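Local coordinates for microtubule-associated protein 1A/1B, light chain 3 (Trypanosoma brucei brucei, PDB 3W1Y) that is an ATG8-family, ubiquitin-like protein of autophagy, probably attached to membranes through conjugation to a phospholipid such as phosphatidylethanolamine, at residues 35-40 with 125-130. Numbering follows the deposited sequence.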
ATOM      1  N   PRO A  35      14.580   2.427 -13.635  1.00 25.38           N
ATOM      2  CA  PRO A  35      13.620   1.743 -14.521  1.00 24.57           C
ATOM      3  C   PRO A  35      13.041   0.485 -13.874  1.00 23.95           C
ATOM      4  O   PRO A  35      13.774  -0.390 -13.421  1.00 24.32           O
ATOM      5  CB  PRO A  35      14.439   1.420 -15.771  1.00 25.17           C
ATOM      6  CG  PRO A  35      15.889   1.380 -15.287  1.00 26.19           C
ATOM      7  CD  PRO A  35      15.991   2.177 -14.005  1.00 25.23           C
ATOM      8  N   ILE A  36      11.713   0.409 -13.859  1.00 23.11           N
ATOM      9  CA  ILE A  36      10.984  -0.586 -13.132  1.00 22.88           C
ATOM     10  C   ILE A  36      10.032  -1.308 -14.089  1.00 23.44           C
ATOM     11  O   ILE A  36       9.312  -0.680 -14.868  1.00 22.17           O
ATOM     12  CB  ILE A  36      10.185   0.064 -11.980  1.00 23.08           C
ATOM     13  CG1 ILE A  36      11.118   0.868 -11.072  1.00 22.27           C
ATOM     14  CG2 ILE A  36       9.362  -0.990 -11.178  1.00 23.33           C
ATOM     15  CD1 ILE A  36      10.380   1.776 -10.060  1.00 22.04           C
ATOM     16  N   LEU A  37      10.057  -2.638 -14.036  1.00 23.65           N
ATOM     17  CA  LEU A  37       9.158  -3.443 -14.845  1.00 24.15           C
ATOM     18  C   LEU A  37       8.249  -4.197 -13.878  1.00 25.04           C
ATOM     19  O   LEU A  37       8.749  -4.987 -13.088  1.00 24.28           O
ATOM     20  CB  LEU A  37       9.996  -4.391 -15.733  1.00 24.58           C
ATOM     21  CG  LEU A  37       9.360  -5.203 -16.874  1.00 22.82           C
ATOM     22  CD1 LEU A  37       8.355  -6.201 -16.309  1.00 20.57           C
ATOM     23  CD2 LEU A  37       8.720  -4.300 -17.890  1.00 19.85           C
ATOM     24  N   CYS A  38       6.939  -3.898 -13.880  1.00 26.33           N
ATOM     25  CA  CYS A  38       5.970  -4.608 -13.007  1.00 28.43           C
ATOM     26  C   CYS A  38       5.074  -5.525 -13.769  1.00 28.33           C
ATOM     27  O   CYS A  38       4.534  -5.134 -14.795  1.00 29.01           O
ATOM     28  CB  CYS A  38       5.044  -3.674 -12.209  1.00 28.86           C
ATOM     29  SG  CYS A  38       5.841  -2.306 -11.632  1.00 36.48           S
ATOM     30  N   GLU A  39       4.922  -6.737 -13.247  1.00 28.88           N
ATOM     31  CA  GLU A  39       4.018  -7.729 -13.784  1.00 30.35           C
ATOM     32  C   GLU A  39       3.198  -8.315 -12.645  1.00 31.33           C
ATOM     33  O   GLU A  39       3.672  -8.365 -11.510  1.00 29.94           O
ATOM     34  CB  GLU A  39       4.769  -8.864 -14.482  1.00 30.58           C
ATOM     35  CG  GLU A  39       5.513  -8.427 -15.733  1.00 31.12           C
ATOM     36  CD  GLU A  39       6.184  -9.597 -16.440  1.00 31.13           C
ATOM     37  OE1 GLU A  39       6.211 -10.728 -15.925  1.00 34.16           O
ATOM     38  OE2 GLU A  39       6.711  -9.387 -17.522  1.00 33.38           O
ATOM     39  N   PRO A  40       1.980  -8.784 -12.958  1.00 32.61           N
ATOM     40  CA  PRO A  40       1.153  -9.425 -11.933  1.00 34.89           C
ATOM     41  C   PRO A  40       1.853 -10.641 -11.303  1.00 37.22           C
ATOM     42  O   PRO A  40       2.635 -11.333 -11.959  1.00 36.56           O
ATOM     43  CB  PRO A  40      -0.116  -9.850 -12.677  1.00 34.54           C
ATOM     44  CG  PRO A  40      -0.089  -9.145 -13.978  1.00 35.53           C
ATOM     45  CD  PRO A  40       1.346  -8.776 -14.288  1.00 32.89           C
ATOM     46  N   PHE A 125      16.789  -3.428 -15.469  1.00 25.23           N
ATOM     47  CA  PHE A 125      15.476  -3.165 -14.859  1.00 24.52           C
ATOM     48  C   PHE A 125      15.463  -3.644 -13.420  1.00 24.64           C
ATOM     49  O   PHE A 125      16.156  -4.614 -13.078  1.00 24.42           O
ATOM     50  CB  PHE A 125      14.327  -3.917 -15.562  1.00 24.56           C
ATOM     51  CG  PHE A 125      13.807  -3.254 -16.816  1.00 23.21           C
ATOM     52  CD1 PHE A 125      14.136  -3.774 -18.069  1.00 23.39           C
ATOM     53  CD2 PHE A 125      12.936  -2.169 -16.741  1.00 21.82           C
ATOM     54  CE1 PHE A 125      13.639  -3.189 -19.250  1.00 23.04           C
ATOM     55  CE2 PHE A 125      12.435  -1.582 -17.903  1.00 23.10           C
ATOM     56  CZ  PHE A 125      12.804  -2.097 -19.165  1.00 22.54           C
ATOM     57  N   LEU A 126      14.661  -2.958 -12.598  1.00 23.85           N
ATOM     58  CA  LEU A 126      14.198  -3.501 -11.322  1.00 23.60           C
ATOM     59  C   LEU A 126      12.854  -4.208 -11.598  1.00 23.52           C
ATOM     60  O   LEU A 126      11.894  -3.553 -12.006  1.00 22.30           O
ATOM     61  CB  LEU A 126      13.997  -2.373 -10.307  1.00 22.86           C
ATOM     62  CG  LEU A 126      13.519  -2.826  -8.941  1.00 23.68           C
ATOM     63  CD1 LEU A 126      14.488  -3.860  -8.335  1.00 22.22           C
ATOM     64  CD2 LEU A 126      13.298  -1.624  -8.016  1.00 23.32           C
ATOM     65  N   TYR A 127      12.828  -5.537 -11.436  1.00 23.86           N
ATOM     66  CA  TYR A 127      11.638  -6.337 -11.660  1.00 24.17           C
ATOM     67  C   TYR A 127      10.779  -6.405 -10.398  1.00 25.12           C
ATOM     68  O   TYR A 127      11.293  -6.632  -9.307  1.00 25.37           O
ATOM     69  CB  TYR A 127      12.029  -7.732 -12.154  1.00 24.66           C
ATOM     70  CG  TYR A 127      12.402  -7.701 -13.625  1.00 24.48           C
ATOM     71  CD1 TYR A 127      13.703  -7.435 -14.023  1.00 22.79           C
ATOM     72  CD2 TYR A 127      11.431  -7.895 -14.613  1.00 23.30           C
ATOM     73  CE1 TYR A 127      14.043  -7.373 -15.368  1.00 24.52           C
ATOM     74  CE2 TYR A 127      11.754  -7.847 -15.952  1.00 23.34           C
ATOM     75  CZ  TYR A 127      13.066  -7.583 -16.330  1.00 24.46           C
ATOM     76  OH  TYR A 127      13.399  -7.529 -17.667  1.00 23.18           O
ATOM     77  N   VAL A 128       9.478  -6.184 -10.557  1.00 25.50           N
ATOM     78  CA  VAL A 128       8.554  -6.128  -9.443  1.00 26.63           C
ATOM     79  C   VAL A 128       7.272  -6.912  -9.805  1.00 28.29           C
ATOM     80  O   VAL A 128       6.714  -6.760 -10.913  1.00 28.02           O
ATOM     81  CB  VAL A 128       8.201  -4.660  -9.057  1.00 26.22           C
ATOM     82  CG1 VAL A 128       7.136  -4.617  -7.980  1.00 26.52           C
ATOM     83  CG2 VAL A 128       9.447  -3.861  -8.634  1.00 26.14           C
ATOM     84  N   SER A 129       6.833  -7.763  -8.873  1.00 28.54           N
ATOM     85  CA  SER A 129       5.550  -8.423  -8.953  1.00 29.26           C
ATOM     86  C   SER A 129       4.565  -7.630  -8.128  1.00 29.46           C
ATOM     87  O   SER A 129       4.875  -7.181  -7.023  1.00 28.89           O
ATOM     88  CB  SER A 129       5.616  -9.835  -8.387  1.00 30.02           C
ATOM     89  OG  SER A 129       6.634 -10.568  -9.021  1.00 31.85           O
ATOM     90  N   TYR A 130       3.367  -7.480  -8.666  1.00 29.62           N
ATOM     91  CA  TYR A 130       2.315  -6.841  -7.930  1.00 31.24           C
ATOM     92  C   TYR A 130       1.070  -7.728  -7.853  1.00 32.51           C
ATOM     93  O   TYR A 130       0.725  -8.451  -8.806  1.00 32.81           O
ATOM     94  CB  TYR A 130       2.007  -5.456  -8.528  1.00 29.91           C
ATOM     95  CG  TYR A 130       1.274  -5.466  -9.854  1.00 30.18           C
ATOM     96  CD1 TYR A 130      -0.132  -5.443  -9.920  1.00 31.20           C
ATOM     97  CD2 TYR A 130       1.984  -5.464 -11.047  1.00 28.73           C
ATOM     98  CE1 TYR A 130      -0.796  -5.444 -11.159  1.00 30.17           C
ATOM     99  CE2 TYR A 130       1.349  -5.441 -12.252  1.00 28.68           C
ATOM    100  CZ  TYR A 130      -0.035  -5.433 -12.322  1.00 30.43           C
ATOM    101  OH  TYR A 130      -0.617  -5.405 -13.577  1.00 29.84           O
TER
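Leu-37 touches two aromatic rings, those of Phe-125 and Tyr-127, and shows how parallel strands pair their side chains across a sheet. With CG anti to the backbone N (chi1 -169°), its branch reaches the Tyr-127 ring, CG standing 3.7 Å from CE2 of Tyr-127. The two side chains meet at a slant, while CB of Leu-37 touches CD2 of Phe-125 at 3.8 Å; Phe-125 also meets the Pro-35 ring. Helix 16-29 packs against this face, where the Tyr-127 hydroxyl is hydrogen-bonded to Asp-123 and the Glu-39 carboxylate takes the backbone N-H groups of Arg-9 and Tyr-10.

The opposite face carries Ile-36, Cys-38, Leu-126 and Val-128: CG2 of Ile-36 meets CG2 of Val-128 at 3.8 Å, and Phe-81 of helix 78-88 touches both residues as well as Cys-38. At the far end Tyr-130, its CG set between backbone N and carbonyl carbon (chi1 73°), swings its ring back across strand 33-40. CB of Cys-38 contacts CD2 of Tyr-130 at 3.7 Å, and CA of Pro-40 sits over one ring face in a CH-pi contact, 4.1 Å from the centroid of Tyr-130. The Tyr-130 hydroxyl is hydrogen-bonded to the backbone carbonyl of Asp-66.

Between the two layers of side chains runs a parallel ladder of five backbone bonds, from Leu-126 N to Pro-35 O (2.8 Å) through to Tyr-130 N to Glu-39 O (3.0 Å). These are the two central strands of the ubiquitin-like sheet, joined although 84 residues lie between the two segments. The chemistry implies a division of labour: the ladder takes one set of peptide groups, Ile-36 and Cys-38 pair outward with strand 68-73 and Ser-129 with Phe-100, apolar packing joins the strands on both faces, and Glu-39 and Ser-129 tie the pair to N-terminal residues 8-10.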